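Local coordinates for protein sesquisabinene B synthase 2 (Santalum album, PDB 6A2A) that probably cyclises farnesyl diphosphate to sesquisabinene B, as a terpene synthase that depends on magnesium or manganese ions, at residues 79-84 and 106-111; 421-426 and 450-455; 456-461 and 498-503. All blocks are in the same frame, centred on the assembly; numbering follows the deposited sequence.

Interaction 1: 79-84 and 106-111; sequences LTKLEF and VMVSKY
Lys81 and Leu82, neighbours on helix 78-90, both lean on one valine of the next helix, Val108. In sequence order Lys81 comes first and begins the contact with its aliphatic part. Its CG stands anti to the backbone N (chi1 -179°), which brings CG within 4.3 Å of Val108 CG2. The remaining torsions fold the chain back, and NZ is spent on the carbonyl oxygens of Gln74 and Ile72, so the ammonium end is held by its own neighbourhood while the methylenes serve the helix contact. Two successive helices running in roughly opposite directions form a helical hairpin here, a unit of the all-helical N-terminal domain of plant terpene synthases. Leu82 makes the closest approach between the two segments, and its CA is also the one nearest to the other backbone, 7.8 Å from Val108 CA. With CG beside the backbone N (chi1 -73°), the branched end swings across to Val108, and the two side chains meet at a slant. Leu82 CD2 rests against both methyls of the valine, 3.9 Å from Val108 CG1 and 4.0 Å from Val108 CG2. The other methyl takes a smaller share, Leu82 CD1 lying 4.1 Å from Val108 CG1, and Leu82 CG stands 4.0 Å from that same CG1. The leucine thus meets the valine mainly through CD2, which sits over the fork of its two methyls. Trp116, in the loop beyond the second helix, touches Leu82 and Val108 alike, and Met131 of helix 121-133 also packs on the valine. Beside the valine, Ser109 returns its hydroxyl to its own helix: OG donates to Val106 O at 2.6 Å, in the carbonyl plane and on a lone pair.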
# COMPACT_ATOMS: atom_id res chain seq x y z
N LEU A 79 30.30 33.95 21.27
CA LEU A 79 28.85 34.19 21.44
C LEU A 79 28.18 34.16 20.07
O LEU A 79 27.07 33.61 19.91
CB LEU A 79 28.61 35.51 22.16
CG LEU A 79 27.14 35.85 22.37
CD1 LEU A 79 26.46 34.77 23.21
CD2 LEU A 79 27.00 37.21 23.02
N THR A 80 28.83 34.74 19.06
CA THR A 80 28.27 34.85 17.75
C THR A 80 28.12 33.44 17.17
O THR A 80 27.15 33.14 16.53
CB THR A 80 29.14 35.77 16.86
OG1 THR A 80 29.15 37.06 17.51
CG2 THR A 80 28.61 35.90 15.46
N LYS A 81 29.10 32.57 17.41
CA LYS A 81 29.00 31.21 16.91
C LYS A 81 27.85 30.48 17.63
O LYS A 81 27.13 29.76 16.98
CB LYS A 81 30.34 30.48 17.08
CG LYS A 81 30.40 29.05 16.56
CD LYS A 81 29.98 28.85 15.10
CE LYS A 81 30.87 29.52 14.06
NZ LYS A 81 32.14 28.80 13.89
N LEU A 82 27.68 30.67 18.92
CA LEU A 82 26.56 29.95 19.61
C LEU A 82 25.23 30.45 19.03
O LEU A 82 24.30 29.69 18.82
CB LEU A 82 26.59 30.19 21.11
CG LEU A 82 27.69 29.50 21.92
CD1 LEU A 82 27.52 29.78 23.36
CD2 LEU A 82 27.76 27.99 21.70
N GLU A 83 25.14 31.75 18.79
CA GLU A 83 23.92 32.31 18.28
C GLU A 83 23.65 31.74 16.89
O GLU A 83 22.48 31.43 16.58
CB GLU A 83 24.00 33.86 18.30
CG GLU A 83 23.79 34.46 19.65
CD GLU A 83 24.12 35.96 19.71
OE1 GLU A 83 24.70 36.47 18.71
OE2 GLU A 83 23.80 36.60 20.72
N PHE A 84 24.66 31.51 16.05
CA PHE A 84 24.48 31.05 14.75
C PHE A 84 24.00 29.58 14.77
O PHE A 84 23.07 29.24 14.03
CB PHE A 84 25.79 31.14 13.97
CG PHE A 84 25.65 30.95 12.49
CD1 PHE A 84 25.19 31.98 11.69
CD2 PHE A 84 25.99 29.76 11.88
CE1 PHE A 84 25.05 31.82 10.33
CE2 PHE A 84 25.85 29.60 10.51
CZ PHE A 84 25.38 30.64 9.74
N VAL A 106 31.79 22.08 20.71
CA VAL A 106 32.99 21.59 21.42
C VAL A 106 34.06 22.70 21.45
O VAL A 106 34.56 23.06 22.53
CB VAL A 106 33.53 20.31 20.76
CG1 VAL A 106 34.90 19.93 21.32
CG2 VAL A 106 32.57 19.13 20.91
N MET A 107 34.37 23.21 20.29
CA MET A 107 35.27 24.43 20.13
C MET A 107 34.90 25.51 21.14
O MET A 107 35.74 25.94 21.97
CB MET A 107 35.16 25.02 18.72
CG MET A 107 36.13 24.43 17.70
SD MET A 107 37.62 25.43 17.48
CE MET A 107 38.88 24.15 17.52
N VAL A 108 33.64 25.95 21.17
CA VAL A 108 33.26 26.95 22.13
C VAL A 108 33.51 26.42 23.54
O VAL A 108 33.85 27.21 24.45
CB VAL A 108 31.81 27.46 21.93
CG1 VAL A 108 31.37 28.40 23.01
CG2 VAL A 108 31.63 28.13 20.58
N SER A 109 33.36 25.10 23.80
CA SER A 109 33.53 24.68 25.20
C SER A 109 35.02 24.78 25.58
O SER A 109 35.32 24.85 26.75
CB SER A 109 32.96 23.30 25.49
OG SER A 109 33.77 22.30 24.92
N LYS A 110 35.89 24.83 24.58
CA LYS A 110 37.38 24.83 24.75
C LYS A 110 37.97 26.25 24.67
O LYS A 110 39.17 26.44 24.90
CB LYS A 110 38.01 23.98 23.63
CG LYS A 110 37.83 22.47 23.74
CD LYS A 110 37.48 22.00 25.13
CE LYS A 110 38.25 20.77 25.57
NZ LYS A 110 37.50 19.51 25.31
N TYR A 111 37.18 27.24 24.27
CA TYR A 111 37.63 28.64 24.26
C TYR A 111 38.08 29.01 25.67
O TYR A 111 37.34 28.90 26.63
CB TYR A 111 36.48 29.54 23.80
CG TYR A 111 36.88 30.94 23.42
CD1 TYR A 111 36.92 31.95 24.36
CD2 TYR A 111 37.15 31.27 22.10
CE1 TYR A 111 37.27 33.24 24.01
CE2 TYR A 111 37.49 32.55 21.74
CZ TYR A 111 37.55 33.55 22.69
OH TYR A 111 37.88 34.83 22.31

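Interaction 2: 421-426 and 450-455; sequences NLLVTS and RASCIL
The carbonyl oxygen of Asn421, two residues before the Leu423 that meets Ser452 and Cys453, is gripped twice by Thr425. The backbone N of Thr425 reaches Asn421 O at 3.0 Å and its OG1 does so at 2.8 Å, from opposite faces of the carbonyl plane; the hydroxyl sits well above that plane, 37° out of it. The next residue, Ser426, donates from OG to Leu423 O at 2.7 Å. All these bonds stay within the first helix. Helices 419-430 and 447-462 belong to the helical class I terpene synthase domain, whose magnesium ligand Asn460 lies further along the second helix, its side chain about 11 Å from that of Cys453. Between segments 421-426 and 450-455 the contact falls to a single methyl, Leu423 CD1. Leu423 CG lies beside the backbone N (chi1 -76°), and CD1 then reaches across to two adjacent residues, standing 3.8 Å from Ser452 OG and 4.0 Å from Cys453 SG. The sulfur contact is apolar. The methyl only packs on the serine oxygen, whose hydrogen bond is made with Thr525 O in helix 521-535; Val528 and Val529 of that helix also pack on Ser452.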
# COMPACT_ATOMS: atom_id res chain seq x y z
N ASN A 421 3.02 1.78 23.18
CA ASN A 421 2.80 1.15 21.87
C ASN A 421 3.63 1.85 20.78
O ASN A 421 4.50 1.24 20.12
CB ASN A 421 1.31 1.20 21.54
CG ASN A 421 0.93 0.48 20.26
OD1 ASN A 421 1.79 0.22 19.40
ND2 ASN A 421 -0.36 0.15 20.17
N LEU A 422 3.47 3.18 20.67
CA LEU A 422 4.16 3.91 19.62
C LEU A 422 5.68 3.87 19.83
O LEU A 422 6.40 3.72 18.85
CB LEU A 422 3.65 5.36 19.60
CG LEU A 422 2.25 5.50 19.02
CD1 LEU A 422 1.65 6.85 19.35
CD2 LEU A 422 2.26 5.26 17.53
N LEU A 423 6.14 4.01 21.06
CA LEU A 423 7.61 4.05 21.32
C LEU A 423 8.28 2.68 21.16
O LEU A 423 9.34 2.56 20.53
CB LEU A 423 7.91 4.66 22.69
CG LEU A 423 7.76 6.18 22.77
CD1 LEU A 423 7.88 6.59 24.21
CD2 LEU A 423 8.76 6.93 21.93
N VAL A 424 7.70 1.63 21.74
CA VAL A 424 8.24 0.31 21.57
C VAL A 424 8.24 -0.06 20.09
O VAL A 424 9.25 -0.62 19.60
CB VAL A 424 7.47 -0.72 22.40
CG1 VAL A 424 7.85 -2.14 22.03
CG2 VAL A 424 7.62 -0.43 23.89
N THR A 425 7.19 0.29 19.36
CA THR A 425 7.18 0.04 17.93
C THR A 425 8.33 0.78 17.25
O THR A 425 9.04 0.22 16.44
CB THR A 425 5.83 0.38 17.30
OG1 THR A 425 4.82 -0.42 17.94
CG2 THR A 425 5.82 0.12 15.81
N SER A 426 8.53 2.06 17.59
CA SER A 426 9.61 2.84 17.00
C SER A 426 10.98 2.20 17.26
O SER A 426 11.86 2.28 16.39
CB SER A 426 9.54 4.26 17.46
OG SER A 426 10.09 4.50 18.76
N ARG A 450 9.45 5.63 30.73
CA ARG A 450 8.32 5.86 31.66
C ARG A 450 8.04 7.36 31.75
O ARG A 450 6.92 7.72 31.72
CB ARG A 450 8.67 5.30 33.04
CG ARG A 450 7.50 5.19 33.99
CD ARG A 450 7.92 4.83 35.40
NE ARG A 450 6.80 4.57 36.26
CZ ARG A 450 6.67 4.93 37.53
NH1 ARG A 450 5.51 4.72 38.12
NH2 ARG A 450 7.66 5.48 38.20
N ALA A 451 9.08 8.16 31.88
CA ALA A 451 8.95 9.62 31.97
C ALA A 451 8.22 10.15 30.73
O ALA A 451 7.29 10.91 30.86
CB ALA A 451 10.31 10.23 32.14
N SER A 452 8.65 9.73 29.57
CA SER A 452 8.04 10.16 28.29
C SER A 452 6.56 9.77 28.26
O SER A 452 5.76 10.62 27.98
CB SER A 452 8.78 9.59 27.13
OG SER A 452 8.19 9.95 25.92
N CYS A 453 6.22 8.54 28.56
CA CYS A 453 4.79 8.14 28.50
C CYS A 453 3.98 8.89 29.56
O CYS A 453 2.92 9.30 29.25
CB CYS A 453 4.64 6.63 28.66
SG CYS A 453 5.55 5.73 27.39
N ILE A 454 4.48 9.03 30.76
CA ILE A 454 3.69 9.78 31.77
C ILE A 454 3.53 11.23 31.28
O ILE A 454 2.44 11.73 31.37
CB ILE A 454 4.34 9.71 33.16
CG1 ILE A 454 4.30 8.28 33.69
CG2 ILE A 454 3.64 10.65 34.11
CD1 ILE A 454 4.93 8.12 35.04
N LEU A 455 4.60 11.83 30.79
CA LEU A 455 4.48 13.21 30.28
C LEU A 455 3.39 13.33 29.22
O LEU A 455 2.52 14.24 29.29
CB LEU A 455 5.85 13.65 29.74
CG LEU A 455 6.79 14.17 30.82
CD1 LEU A 455 8.22 14.21 30.31
CD2 LEU A 455 6.34 15.55 31.31

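Interaction 3: 456-461 and 498-503; sequences CRIIND and GLVRMW
Beside the seam where Ile458 meets Leu499 and Val500, each helix engages its own flat groups. The guanidinium of Arg457 receives Asp461 OD1 at its edge, nearly in plane: the salt bridge from Arg457 NH1 measures 3.0 Å, with an N-H...O angle of 159°, and uses the syn lone pair of the carboxylate. On the other helix, the Trp503 ring carries CE of Met502 over one face, offset toward the rim, and the guanidinium of Arg501 has CA of Gly498 over one of its faces. The two helices pack nearly antiparallel: the N-to-C directions of the two segments lie 152° apart, with the segment axes 10.0 Å apart at closest approach. Asn460 and Asp461 open the NSE/DTE metal-binding motif of class I terpene synthases, and Asn460 binds a magnesium ion, absent from this model. Asp461 is positioned from several sides: besides Arg457, its OD2 takes hydrogen bonds from Ser477 and Tyr409, while Arg457 NE bonds the carbonyl of Ala413. The seam itself is purely apolar. Ile458 CG2, placed anti to the backbone N, meets Val500 CG2 at 3.6 Å as the two side chains slide past each other in opposite directions. The other arm of the isoleucine crosses Leu499 at about a right angle, with Ile458 CD1 4.1 Å from Leu499 CD1. Ile459 adds a looser touch, its CG1 4.3 Å from Val500 CG2, and also packs on Val529 and His533 of helix 521-535.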
# COMPACT_ATOMS: atom_id res chain seq x y z
N CYS A 456 3.37 12.42 28.23
CA CYS A 456 2.39 12.53 27.16
C CYS A 456 0.96 12.48 27.72
O CYS A 456 0.06 13.25 27.31
CB CYS A 456 2.62 11.43 26.12
SG CYS A 456 4.14 11.66 25.16
N ARG A 457 0.75 11.59 28.71
CA ARG A 457 -0.53 11.45 29.37
C ARG A 457 -0.89 12.71 30.17
O ARG A 457 -1.97 13.28 29.95
CB ARG A 457 -0.57 10.22 30.27
CG ARG A 457 -1.76 10.16 31.21
CD ARG A 457 -3.15 10.32 30.68
NE ARG A 457 -3.52 9.30 29.69
CZ ARG A 457 -4.58 9.33 28.92
NH1 ARG A 457 -5.32 10.43 28.81
NH2 ARG A 457 -4.85 8.27 28.16
N ILE A 458 -0.02 13.21 31.01
CA ILE A 458 -0.38 14.35 31.82
C ILE A 458 -0.56 15.60 30.95
O ILE A 458 -1.50 16.42 31.20
CB ILE A 458 0.65 14.58 32.93
CG1 ILE A 458 0.51 13.48 33.99
CG2 ILE A 458 0.49 15.97 33.49
CD1 ILE A 458 1.57 13.57 35.07
N ILE A 459 0.26 15.75 29.94
CA ILE A 459 0.14 16.89 29.05
C ILE A 459 -1.22 16.88 28.34
O ILE A 459 -1.88 17.86 28.28
CB ILE A 459 1.31 16.96 28.06
CG1 ILE A 459 2.59 17.22 28.81
CG2 ILE A 459 1.04 18.05 27.05
CD1 ILE A 459 3.86 16.92 28.07
N ASN A 460 -1.60 15.74 27.81
CA ASN A 460 -2.89 15.59 27.17
C ASN A 460 -4.00 15.97 28.16
O ASN A 460 -4.85 16.71 27.83
CB ASN A 460 -3.09 14.17 26.67
CG ASN A 460 -4.34 13.99 25.84
OD1 ASN A 460 -5.40 14.17 26.29
ND2 ASN A 460 -4.16 13.57 24.64
N ASP A 461 -3.93 15.47 29.39
CA ASP A 461 -4.95 15.76 30.38
C ASP A 461 -5.05 17.26 30.73
O ASP A 461 -6.08 17.75 31.02
CB ASP A 461 -4.76 14.93 31.65
CG ASP A 461 -5.08 13.44 31.46
OD1 ASP A 461 -5.33 13.00 30.37
OD2 ASP A 461 -5.04 12.75 32.45
N GLY A 498 3.43 20.93 37.94
CA GLY A 498 4.64 20.66 38.58
C GLY A 498 5.18 19.29 38.25
O GLY A 498 6.40 19.07 38.18
N LEU A 499 4.27 18.34 38.04
CA LEU A 499 4.73 17.03 37.66
C LEU A 499 5.35 17.06 36.27
O LEU A 499 6.29 16.28 36.01
CB LEU A 499 3.56 16.06 37.71
CG LEU A 499 3.06 15.72 39.11
CD1 LEU A 499 1.93 14.69 39.02
CD2 LEU A 499 4.18 15.22 40.00
N VAL A 500 4.79 17.86 35.37
CA VAL A 500 5.36 17.97 34.04
C VAL A 500 6.80 18.46 34.17
O VAL A 500 7.69 17.96 33.49
CB VAL A 500 4.53 18.89 33.18
CG1 VAL A 500 5.25 19.32 31.93
CG2 VAL A 500 3.17 18.26 32.90
N ARG A 501 7.01 19.50 35.01
CA ARG A 501 8.37 20.03 35.11
C ARG A 501 9.33 19.00 35.71
O ARG A 501 10.44 18.82 35.23
CB ARG A 501 8.41 21.33 35.93
CG ARG A 501 7.66 22.45 35.23
CD ARG A 501 7.85 23.83 35.90
NE ARG A 501 7.39 23.79 37.26
CZ ARG A 501 6.16 24.11 37.65
NH1 ARG A 501 5.25 24.50 36.78
NH2 ARG A 501 5.84 24.05 38.93
N MET A 502 8.85 18.28 36.71
CA MET A 502 9.66 17.21 37.35
C MET A 502 10.06 16.13 36.34
O MET A 502 11.19 15.70 36.28
CB MET A 502 8.86 16.59 38.51
CG MET A 502 9.60 15.46 39.23
SD MET A 502 9.35 13.76 38.59
CE MET A 502 7.60 13.63 38.90
N TRP A 503 9.10 15.58 35.59
CA TRP A 503 9.44 14.48 34.68
C TRP A 503 10.34 14.96 33.55
O TRP A 503 11.20 14.24 33.11
CB TRP A 503 8.16 13.81 34.17
CG TRP A 503 7.48 12.89 35.12
CD1 TRP A 503 6.26 13.04 35.70
CD2 TRP A 503 7.99 11.63 35.61
NE1 TRP A 503 5.98 11.98 36.55
CE2 TRP A 503 7.03 11.11 36.49
CE3 TRP A 503 9.19 10.96 35.42
CZ2 TRP A 503 7.22 9.90 37.15
CZ3 TRP A 503 9.40 9.79 36.12
CH2 TRP A 503 8.41 9.26 36.92

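In the fold
All three contacts are buried meetings of helices without a hydrogen bond or salt bridge across them, yet they serve different parts of the chain. Interaction 1 holds a hairpin in the N-terminal domain, its centre about 27 Å from that of the chain, against about 11 and 13 Å for interactions 2 and 3. These two share helix 447-462 in the metal-binding domain and touch: the Trp503 ring packs on Ala451 and Ile454, and Leu455 lies against the backbone of Val500. Interaction 2 rests on one leucine methyl against a hydroxyl and a sulfur, whereas interactions 1 and 3 rest on aliphatic chains packed against one another, interaction 3 burying the largest surface, with the magnesium ligand Asn460 on one of its segments.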